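Local coordinates for protein HAT1-interacting factor 1 (Saccharomyces cerevisiae, PDB 4NQ0) that acts as a histone H3 and H4 chaperone within the nuclear HAT-B acetyltransferase complex, also binds H2A-H2B dimers, and takes part in chromatin assembly and telomere silencing, at residues 182-190 with 211-219; 252-263 with 282-293. All coordinates share one frame; numbering follows the deposited sequence.

Interaction 1 (182-190 with 211-219); sequences EIEDVSQLR and AQALMLLGR
M215 on helix 202-218 is the main apolar anchor for the incoming loop, which lies along a helix of the predicted first TPR repeat. Its CG lies anti to the backbone N (chi1 165°), which carries SD to 3.6 Å from L189 CB. The bend at the last torsion then brings CE to 3.7 Å from E184 CB. V186 packs against M215 CG. Beside it, L189 CD2 meets L216 CD2 at 4.0 Å, the two side chains crossing at about a right angle. At the other end I183 CD1 rests on the bare CA of G218, 3.9 Å away.

One direct hydrogen bond joins the segments. R190 N donates to Q212 OE1 at 2.9 Å, tilted 34° from the carbonyl plane. Y197 OH and D208 O take the NE2 of the same amide. A leucine in place of Q212 would probably leave R190 N without this acceptor and loosen the loop end.

Two waters add further links. One bridges E182 O and E184 N to A211 O. The other joins E184 O to M215 O, 2.7 Å from each. The loop is thus held mainly by apolar side chains, while two waters and one amide bind the backbone of E182, E184 and R190.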
loop_
_atom_site.group_PDB
_atom_site.type_symbol
_atom_site.label_atom_id
_atom_site.label_comp_id
_atom_site.label_asym_id
_atom_site.label_seq_id
_atom_site.Cartn_x
_atom_site.Cartn_y
_atom_site.Cartn_z
ATOM N N GLU A 182 3.229 12.415 -4.639
ATOM C CA GLU A 182 2.543 12.035 -3.412
ATOM C C GLU A 182 3.510 11.808 -2.244
ATOM O O GLU A 182 3.088 11.696 -1.089
ATOM C CB GLU A 182 1.709 10.786 -3.692
ATOM C CG GLU A 182 0.874 10.272 -2.537
ATOM C CD GLU A 182 -0.152 9.240 -2.988
ATOM O OE1 GLU A 182 -0.178 8.895 -4.191
ATOM O OE2 GLU A 182 -0.930 8.769 -2.133
ATOM N N ILE A 183 4.806 11.737 -2.521
ATOM C CA ILE A 183 5.772 11.603 -1.444
ATOM C C ILE A 183 6.079 12.988 -0.875
ATOM O O ILE A 183 6.680 13.818 -1.551
ATOM C CB ILE A 183 7.056 10.915 -1.914
ATOM C CG1 ILE A 183 6.728 9.492 -2.384
ATOM C CG2 ILE A 183 8.080 10.890 -0.793
ATOM C CD1 ILE A 183 7.930 8.697 -2.811
ATOM N N GLU A 184 5.659 13.229 0.363
ATOM C CA GLU A 184 5.831 14.540 0.989
ATOM C C GLU A 184 7.268 14.736 1.436
ATOM O O GLU A 184 7.999 13.765 1.650
ATOM C CB GLU A 184 4.931 14.684 2.212
ATOM C CG GLU A 184 3.441 14.517 1.970
ATOM C CD GLU A 184 2.656 14.556 3.275
ATOM O OE1 GLU A 184 3.022 15.361 4.162
ATOM O OE2 GLU A 184 1.684 13.779 3.424
ATOM N N ASP A 185 7.657 15.997 1.594
ATOM C CA ASP A 185 8.937 16.352 2.186
ATOM C C ASP A 185 8.950 15.948 3.645
ATOM O O ASP A 185 7.947 16.075 4.349
ATOM C CB ASP A 185 9.187 17.864 2.093
ATOM C CG ASP A 185 10.637 18.239 2.370
ATOM O OD1 ASP A 185 11.325 18.640 1.411
ATOM O OD2 ASP A 185 11.102 18.140 3.527
ATOM N N VAL A 186 10.116 15.505 4.105
ATOM C CA VAL A 186 10.278 15.033 5.471
ATOM C C VAL A 186 10.064 16.136 6.519
ATOM O O VAL A 186 9.928 15.847 7.710
ATOM C CB VAL A 186 11.642 14.348 5.659
ATOM C CG1 VAL A 186 12.777 15.374 5.675
ATOM C CG2 VAL A 186 11.624 13.502 6.916
ATOM N N SER A 187 10.020 17.395 6.075
ATOM C CA SER A 187 9.658 18.512 6.954
ATOM C C SER A 187 8.227 18.420 7.500
ATOM O O SER A 187 7.919 19.039 8.512
ATOM C CB SER A 187 9.847 19.854 6.233
ATOM O OG SER A 187 8.893 20.029 5.198
ATOM N N GLN A 188 7.363 17.648 6.839
ATOM C CA GLN A 188 5.962 17.540 7.251
ATOM C C GLN A 188 5.680 16.324 8.155
ATOM O O GLN A 188 4.527 16.024 8.462
ATOM C CB GLN A 188 5.059 17.568 6.014
ATOM C CG GLN A 188 4.946 18.986 5.417
ATOM C CD GLN A 188 4.342 19.025 4.032
ATOM O OE1 GLN A 188 3.607 18.119 3.621
ATOM N NE2 GLN A 188 4.649 20.078 3.297
ATOM N N LEU A 189 6.751 15.664 8.603
ATOM C CA LEU A 189 6.689 14.504 9.494
ATOM C C LEU A 189 6.194 14.910 10.875
ATOM O O LEU A 189 6.661 15.904 11.426
ATOM C CB LEU A 189 8.102 13.918 9.633
ATOM C CG LEU A 189 8.318 12.561 10.323
ATOM C CD1 LEU A 189 7.625 11.439 9.574
ATOM C CD2 LEU A 189 9.808 12.278 10.436
ATOM N N ARG A 190 5.248 14.159 11.433
ATOM C CA ARG A 190 4.798 14.411 12.808
ATOM C C ARG A 190 5.931 14.110 13.771
ATOM O O ARG A 190 6.616 13.102 13.629
ATOM C CB ARG A 190 3.586 13.561 13.172
ATOM C CG ARG A 190 3.114 13.776 14.606
ATOM C CD ARG A 190 1.768 13.122 14.875
ATOM N NE ARG A 190 0.703 13.799 14.145
ATOM C CZ ARG A 190 0.173 14.979 14.481
ATOM N NH1 ARG A 190 0.577 15.644 15.568
ATOM N NH2 ARG A 190 -0.775 15.501 13.720
ATOM N N ALA A 211 1.174 7.804 4.829
ATOM C CA ALA A 211 1.719 8.945 4.077
ATOM C C ALA A 211 3.108 9.273 4.605
ATOM O O ALA A 211 4.030 9.553 3.841
ATOM C CB ALA A 211 0.796 10.189 4.156
ATOM N N GLN A 212 3.262 9.198 5.921
ATOM C CA GLN A 212 4.557 9.428 6.544
ATOM C C GLN A 212 5.550 8.285 6.320
ATOM O O GLN A 212 6.747 8.526 6.215
ATOM C CB GLN A 212 4.374 9.726 8.032
ATOM C CG GLN A 212 3.578 11.023 8.271
ATOM C CD GLN A 212 3.192 11.210 9.710
ATOM O OE1 GLN A 212 3.991 11.691 10.508
ATOM N NE2 GLN A 212 1.953 10.846 10.057
ATOM N N ALA A 213 5.076 7.045 6.255
ATOM C CA ALA A 213 5.957 5.939 5.834
ATOM C C ALA A 213 6.553 6.203 4.445
ATOM O O ALA A 213 7.762 6.011 4.231
ATOM C CB ALA A 213 5.223 4.613 5.853
ATOM N N LEU A 214 5.703 6.657 3.524
ATOM C CA LEU A 214 6.118 6.976 2.161
ATOM C C LEU A 214 7.163 8.061 2.178
ATOM O O LEU A 214 8.176 7.974 1.503
ATOM C CB LEU A 214 4.944 7.495 1.325
ATOM C CG LEU A 214 3.959 6.512 0.720
ATOM C CD1 LEU A 214 2.836 7.306 0.059
ATOM C CD2 LEU A 214 4.642 5.584 -0.289
ATOM N N MET A 215 6.863 9.113 2.926
ATOM C CA MET A 215 7.767 10.240 3.104
ATOM C C MET A 215 9.156 9.744 3.497
ATOM O O MET A 215 10.155 10.150 2.906
ATOM C CB MET A 215 7.169 11.176 4.165
ATOM C CG MET A 215 8.061 12.233 4.777
ATOM S SD MET A 215 7.255 12.918 6.259
ATOM C CE MET A 215 5.673 13.463 5.597
ATOM N N LEU A 216 9.208 8.854 4.480
ATOM C CA LEU A 216 10.481 8.357 5.012
ATOM C C LEU A 216 11.203 7.430 4.018
ATOM O O LEU A 216 12.400 7.597 3.757
ATOM C CB LEU A 216 10.245 7.657 6.356
ATOM C CG LEU A 216 9.816 8.600 7.488
ATOM C CD1 LEU A 216 9.209 7.857 8.674
ATOM C CD2 LEU A 216 11.002 9.461 7.935
ATOM N N LEU A 217 10.469 6.470 3.463
ATOM C CA LEU A 217 11.013 5.540 2.472
ATOM C C LEU A 217 11.483 6.252 1.200
ATOM O O LEU A 217 12.510 5.894 0.630
ATOM C CB LEU A 217 9.964 4.478 2.108
ATOM C CG LEU A 217 9.598 3.466 3.196
ATOM C CD1 LEU A 217 8.304 2.739 2.852
ATOM C CD2 LEU A 217 10.731 2.467 3.404
ATOM N N GLY A 218 10.730 7.264 0.775
ATOM C CA GLY A 218 11.021 8.004 -0.454
ATOM C C GLY A 218 12.009 9.163 -0.336
ATOM O O GLY A 218 12.427 9.730 -1.347
ATOM N N ARG A 219 12.369 9.527 0.894
ATOM C CA ARG A 219 13.390 10.548 1.147
ATOM C C ARG A 219 14.587 10.359 0.204
ATOM O O ARG A 219 15.187 9.281 0.176
ATOM C CB ARG A 219 13.861 10.457 2.599
ATOM C CG ARG A 219 14.832 11.546 3.045
ATOM C CD ARG A 219 15.446 11.191 4.398
ATOM N NE ARG A 219 16.626 12.002 4.727
ATOM C CZ ARG A 219 17.891 11.681 4.439
ATOM N NH1 ARG A 219 18.874 12.500 4.800
ATOM N NH2 ARG A 219 18.187 10.551 3.794
HETATM O O HOH W 1 4.256 11.169 1.718
HETATM O O HOH W 2 10.396 12.541 1.617
#

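Interaction 2 (252-263 with 282-293)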
loop_
_atom_site.group_PDB
_atom_site.type_symbol
_atom_site.label_atom_id
_atom_site.label_comp_id
_atom_site.label_asym_id
_atom_site.label_seq_id
_atom_site.Cartn_x
_atom_site.Cartn_y
_atom_site.Cartn_z
ATOM N N PHE A 252 -13.205 3.635 -3.246
ATOM C CA PHE A 252 -12.745 2.755 -4.311
ATOM C C PHE A 252 -11.893 3.439 -5.376
ATOM O O PHE A 252 -10.970 2.833 -5.888
ATOM C CB PHE A 252 -13.934 2.044 -4.954
ATOM C CG PHE A 252 -14.618 1.070 -4.029
ATOM C CD1 PHE A 252 -14.091 -0.201 -3.832
ATOM C CD2 PHE A 252 -15.775 1.425 -3.355
ATOM C CE1 PHE A 252 -14.706 -1.104 -2.980
ATOM C CE2 PHE A 252 -16.397 0.532 -2.499
ATOM C CZ PHE A 252 -15.858 -0.736 -2.309
ATOM N N SER A 253 -12.178 4.701 -5.689
ATOM C CA SER A 253 -11.390 5.426 -6.694
ATOM C C SER A 253 -9.970 5.677 -6.182
ATOM O O SER A 253 -8.998 5.489 -6.910
ATOM C CB SER A 253 -12.079 6.741 -7.084
ATOM O OG SER A 253 -11.229 7.546 -7.878
ATOM N N ARG A 254 -9.857 6.094 -4.925
ATOM C CA ARG A 254 -8.550 6.284 -4.304
ATOM C C ARG A 254 -7.816 4.955 -4.182
ATOM O O ARG A 254 -6.609 4.881 -4.446
ATOM C CB ARG A 254 -8.679 6.969 -2.939
ATOM C CG ARG A 254 -8.887 8.494 -3.041
ATOM C CD ARG A 254 -9.238 9.170 -1.698
ATOM N NE ARG A 254 -8.296 8.816 -0.633
ATOM C CZ ARG A 254 -8.157 9.481 0.517
ATOM N NH1 ARG A 254 -8.894 10.559 0.784
ATOM N NH2 ARG A 254 -7.265 9.067 1.409
ATOM N N ALA A 255 -8.544 3.902 -3.815
ATOM C CA ALA A 255 -7.961 2.567 -3.726
ATOM C C ALA A 255 -7.298 2.176 -5.027
ATOM O O ALA A 255 -6.117 1.819 -5.040
ATOM C CB ALA A 255 -9.016 1.517 -3.355
ATOM N N ILE A 256 -8.057 2.243 -6.119
ATOM C CA ILE A 256 -7.577 1.768 -7.410
ATOM C C ILE A 256 -6.348 2.568 -7.815
ATOM O O ILE A 256 -5.369 2.001 -8.305
ATOM C CB ILE A 256 -8.658 1.864 -8.516
ATOM C CG1 ILE A 256 -9.855 0.981 -8.176
ATOM C CG2 ILE A 256 -8.087 1.395 -9.842
ATOM C CD1 ILE A 256 -11.137 1.298 -8.975
ATOM N N HIS A 257 -6.389 3.876 -7.571
ATOM C CA HIS A 257 -5.264 4.736 -7.890
ATOM C C HIS A 257 -3.993 4.295 -7.155
ATOM O O HIS A 257 -2.902 4.282 -7.734
ATOM C CB HIS A 257 -5.597 6.191 -7.574
ATOM C CG HIS A 257 -4.400 7.079 -7.512
ATOM N ND1 HIS A 257 -3.723 7.497 -8.641
ATOM C CD2 HIS A 257 -3.743 7.618 -6.457
ATOM C CE1 HIS A 257 -2.708 8.264 -8.281
ATOM N NE2 HIS A 257 -2.698 8.352 -6.961
ATOM N N HIS A 258 -4.131 3.910 -5.890
ATOM C CA HIS A 258 -2.971 3.448 -5.116
ATOM C C HIS A 258 -2.469 2.073 -5.525
ATOM O O HIS A 258 -1.257 1.851 -5.586
ATOM C CB HIS A 258 -3.236 3.546 -3.621
ATOM C CG HIS A 258 -3.147 4.947 -3.113
ATOM N ND1 HIS A 258 -4.112 5.519 -2.312
ATOM C CD2 HIS A 258 -2.228 5.914 -3.346
ATOM C CE1 HIS A 258 -3.770 6.771 -2.048
ATOM N NE2 HIS A 258 -2.634 7.037 -2.670
ATOM N N TYR A 259 -3.381 1.156 -5.818
ATOM C CA TYR A 259 -2.987 -0.152 -6.380
ATOM C C TYR A 259 -2.194 0.000 -7.691
ATOM O O TYR A 259 -1.202 -0.705 -7.933
ATOM C CB TYR A 259 -4.207 -1.024 -6.633
ATOM C CG TYR A 259 -4.943 -1.531 -5.403
ATOM C CD1 TYR A 259 -4.269 -1.889 -4.236
ATOM C CD2 TYR A 259 -6.319 -1.703 -5.433
ATOM C CE1 TYR A 259 -4.956 -2.366 -3.115
ATOM C CE2 TYR A 259 -7.011 -2.192 -4.337
ATOM C CZ TYR A 259 -6.329 -2.527 -3.181
ATOM O OH TYR A 259 -7.019 -3.014 -2.098
ATOM N N LEU A 260 -2.638 0.923 -8.541
ATOM C CA LEU A 260 -1.911 1.245 -9.765
ATOM C C LEU A 260 -0.547 1.868 -9.513
ATOM O O LEU A 260 0.376 1.644 -10.299
ATOM C CB LEU A 260 -2.719 2.191 -10.649
ATOM C CG LEU A 260 -3.963 1.588 -11.324
ATOM C CD1 LEU A 260 -4.791 2.715 -11.892
ATOM C CD2 LEU A 260 -3.600 0.586 -12.404
ATOM N N LYS A 261 -0.433 2.683 -8.469
ATOM C CA LYS A 261 0.863 3.241 -8.075
ATOM C C LYS A 261 1.788 2.133 -7.583
ATOM O O LYS A 261 2.967 2.122 -7.917
ATOM C CB LYS A 261 0.710 4.303 -6.972
ATOM C CG LYS A 261 0.071 5.600 -7.436
ATOM C CD LYS A 261 1.075 6.698 -7.786
ATOM C CE LYS A 261 1.798 7.209 -6.552
ATOM N NZ LYS A 261 1.819 8.690 -6.413
ATOM N N ALA A 262 1.248 1.200 -6.804
ATOM C CA ALA A 262 2.036 0.085 -6.289
ATOM C C ALA A 262 2.562 -0.734 -7.459
ATOM O O ALA A 262 3.741 -1.052 -7.529
ATOM C CB ALA A 262 1.195 -0.797 -5.360
ATOM N N LEU A 263 1.670 -1.032 -8.392
ATOM C CA LEU A 263 2.008 -1.786 -9.585
ATOM C C LEU A 263 3.149 -1.109 -10.349
ATOM O O LEU A 263 4.102 -1.764 -10.740
ATOM C CB LEU A 263 0.752 -1.949 -10.446
ATOM C CG LEU A 263 0.752 -2.881 -11.654
ATOM C CD1 LEU A 263 0.923 -4.355 -11.276
ATOM C CD2 LEU A 263 -0.566 -2.679 -12.422
ATOM N N ALA A 282 -1.205 -7.052 -7.428
ATOM C CA ALA A 282 -1.629 -5.663 -7.650
ATOM C C ALA A 282 -2.614 -5.528 -8.832
ATOM O O ALA A 282 -3.608 -4.793 -8.750
ATOM C CB ALA A 282 -0.416 -4.778 -7.872
ATOM N N GLU A 283 -2.343 -6.249 -9.920
ATOM C CA GLU A 283 -3.272 -6.291 -11.054
ATOM C C GLU A 283 -4.634 -6.792 -10.629
ATOM O O GLU A 283 -5.646 -6.229 -11.030
ATOM C CB GLU A 283 -2.757 -7.177 -12.179
ATOM C CG GLU A 283 -1.478 -6.689 -12.841
ATOM C CD GLU A 283 -1.700 -5.659 -13.937
ATOM O OE1 GLU A 283 -2.823 -5.101 -14.034
ATOM O OE2 GLU A 283 -0.724 -5.414 -14.699
ATOM N N PHE A 284 -4.677 -7.841 -9.809
ATOM C CA PHE A 284 -5.972 -8.380 -9.366
ATOM C C PHE A 284 -6.699 -7.409 -8.441
ATOM O O PHE A 284 -7.931 -7.241 -8.539
ATOM C CB PHE A 284 -5.809 -9.738 -8.678
ATOM C CG PHE A 284 -7.064 -10.221 -7.999
ATOM C CD1 PHE A 284 -8.118 -10.728 -8.741
ATOM C CD2 PHE A 284 -7.195 -10.144 -6.624
ATOM C CE1 PHE A 284 -9.291 -11.147 -8.123
ATOM C CE2 PHE A 284 -8.357 -10.571 -5.990
ATOM C CZ PHE A 284 -9.408 -11.072 -6.745
ATOM N N LEU A 285 -5.959 -6.782 -7.528
ATOM C CA LEU A 285 -6.583 -5.846 -6.581
ATOM C C LEU A 285 -7.202 -4.648 -7.301
ATOM O O LEU A 285 -8.271 -4.182 -6.921
ATOM C CB LEU A 285 -5.577 -5.397 -5.512
ATOM C CG LEU A 285 -5.131 -6.469 -4.512
ATOM C CD1 LEU A 285 -3.915 -5.986 -3.702
ATOM C CD2 LEU A 285 -6.264 -6.887 -3.572
ATOM N N VAL A 286 -6.537 -4.167 -8.341
ATOM C CA VAL A 286 -7.094 -3.146 -9.231
ATOM C C VAL A 286 -8.472 -3.560 -9.754
ATOM O O VAL A 286 -9.432 -2.799 -9.642
ATOM C CB VAL A 286 -6.151 -2.863 -10.418
ATOM C CG1 VAL A 286 -6.888 -2.125 -11.555
ATOM C CG2 VAL A 286 -4.919 -2.069 -9.946
ATOM N N CYS A 287 -8.566 -4.777 -10.293
ATOM C CA CYS A 287 -9.823 -5.300 -10.832
ATOM C C CYS A 287 -10.898 -5.476 -9.773
ATOM O O CYS A 287 -12.077 -5.189 -10.025
ATOM C CB CYS A 287 -9.582 -6.636 -11.546
ATOM S SG CYS A 287 -8.514 -6.436 -12.982
ATOM N N ASP A 288 -10.499 -5.950 -8.597
ATOM C CA ASP A 288 -11.441 -6.173 -7.518
ATOM C C ASP A 288 -12.051 -4.857 -7.020
ATOM O O ASP A 288 -13.234 -4.806 -6.721
ATOM C CB ASP A 288 -10.794 -6.925 -6.353
ATOM C CG ASP A 288 -11.807 -7.731 -5.559
ATOM O OD1 ASP A 288 -12.334 -8.716 -6.111
ATOM O OD2 ASP A 288 -12.077 -7.378 -4.393
ATOM N N ALA A 289 -11.247 -3.807 -6.936
ATOM C CA ALA A 289 -11.750 -2.491 -6.570
ATOM C C ALA A 289 -12.568 -1.894 -7.717
ATOM O O ALA A 289 -13.619 -1.310 -7.488
ATOM C CB ALA A 289 -10.605 -1.570 -6.199
ATOM N N LEU A 290 -12.081 -2.073 -8.943
ATOM C CA LEU A 290 -12.728 -1.570 -10.150
ATOM C C LEU A 290 -14.169 -2.028 -10.321
ATOM O O LEU A 290 -14.985 -1.294 -10.876
ATOM C CB LEU A 290 -11.910 -1.976 -11.381
ATOM C CG LEU A 290 -12.070 -1.266 -12.720
ATOM C CD1 LEU A 290 -12.111 0.244 -12.577
ATOM C CD2 LEU A 290 -10.913 -1.690 -13.640
ATOM N N ARG A 291 -14.506 -3.223 -9.845
ATOM C CA ARG A 291 -15.900 -3.676 -9.969
ATOM C C ARG A 291 -16.882 -2.804 -9.179
ATOM O O ARG A 291 -18.041 -2.701 -9.553
ATOM C CB ARG A 291 -16.051 -5.159 -9.624
ATOM C CG ARG A 291 -15.775 -5.510 -8.194
ATOM C CD ARG A 291 -15.338 -6.971 -8.048
ATOM N NE ARG A 291 -16.499 -7.854 -7.993
ATOM C CZ ARG A 291 -16.846 -8.613 -6.951
ATOM N NH1 ARG A 291 -16.107 -8.648 -5.845
ATOM N NH2 ARG A 291 -17.941 -9.360 -7.026
ATOM N N TRP A 292 -16.407 -2.131 -8.132
ATOM C CA TRP A 292 -17.275 -1.325 -7.280
ATOM C C TRP A 292 -17.311 0.168 -7.620
ATOM O O TRP A 292 -18.115 0.910 -7.047
ATOM C CB TRP A 292 -16.866 -1.510 -5.818
ATOM C CG TRP A 292 -16.849 -2.947 -5.453
ATOM C CD1 TRP A 292 -15.756 -3.708 -5.152
ATOM C CD2 TRP A 292 -17.978 -3.825 -5.416
ATOM N NE1 TRP A 292 -16.139 -5.009 -4.907
ATOM C CE2 TRP A 292 -17.498 -5.108 -5.064
ATOM C CE3 TRP A 292 -19.353 -3.650 -5.634
ATOM C CZ2 TRP A 292 -18.341 -6.210 -4.920
ATOM C CZ3 TRP A 292 -20.195 -4.748 -5.494
ATOM C CH2 TRP A 292 -19.684 -6.015 -5.138
ATOM N N VAL A 293 -16.453 0.617 -8.528
ATOM C CA VAL A 293 -16.384 2.034 -8.840
ATOM C C VAL A 293 -17.431 2.360 -9.909
ATOM O O VAL A 293 -17.392 1.816 -11.012
ATOM C CB VAL A 293 -14.947 2.459 -9.247
ATOM C CG1 VAL A 293 -14.556 1.859 -10.574
ATOM C CG2 VAL A 293 -14.826 3.983 -9.277
#
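Y259 lays one ring face over L285: CB of L285 stands 3.6 Å from the ring centroid, only 6° off the ring normal, a CH-pi contact. A289 CB comes to the edge of the same ring, near its plane. The Y259 side chain is a knob in the hole formed by A282, L285, V286 and A289. Its hydroxyl reaches past them to D244 of helix 229-248.

F252 repeats the theme at the start of its helix. W292 CB sits over the centre of the F252 ring, 3.5 Å from the centroid. The indole itself is turned, its plane at 42° to the phenyl ring.

Between the aromatics, I256 fills the seam. Its CG1 lies anti to the carbonyl carbon (chi1 -62°), which sends CD1 across to L290 and V293. CG1 is pressed against A289 CB at 3.3 Å, a tight carbon pair. CG2 meets V286 CG1, and V286 CG2 touches Y259 CB at 3.5 Å.

At the far end L263 CD1 packs on A282 CB at 3.7 Å. L263 CD2 lies against the carboxylate of E283, which pairs with R304.

The segments 252-263 and 282-290 run antiparallel, their axes approaching to 8.9 Å. Antiparallel packing of successive helices, here with a knob-into-hole contact, is consistent with the predicted TPR fold.

In the fold
Interaction 1 ties a long loop to helix 202-218. Interaction 2 packs two later helices, 252-266 and 273-290. Their centres are about 22 Å apart, on opposite sides of the centre of the chain, and they follow each other in sequence. They nevertheless touch through E182, at the start of the loop segment. E182 OE1 forms a salt bridge with K261 NZ at 3.0 Å, and E182 OE2 probably hydrogen-bonds H258 NE2 at 2.5 Å. Both partners belong to helix 252-266, so the loop connects both contacts. Residues 182-190 fall in a region important for binding H3-H4 and H2A-H2B. Both segments of interaction 2 lie in the region that binds H2A-H2B.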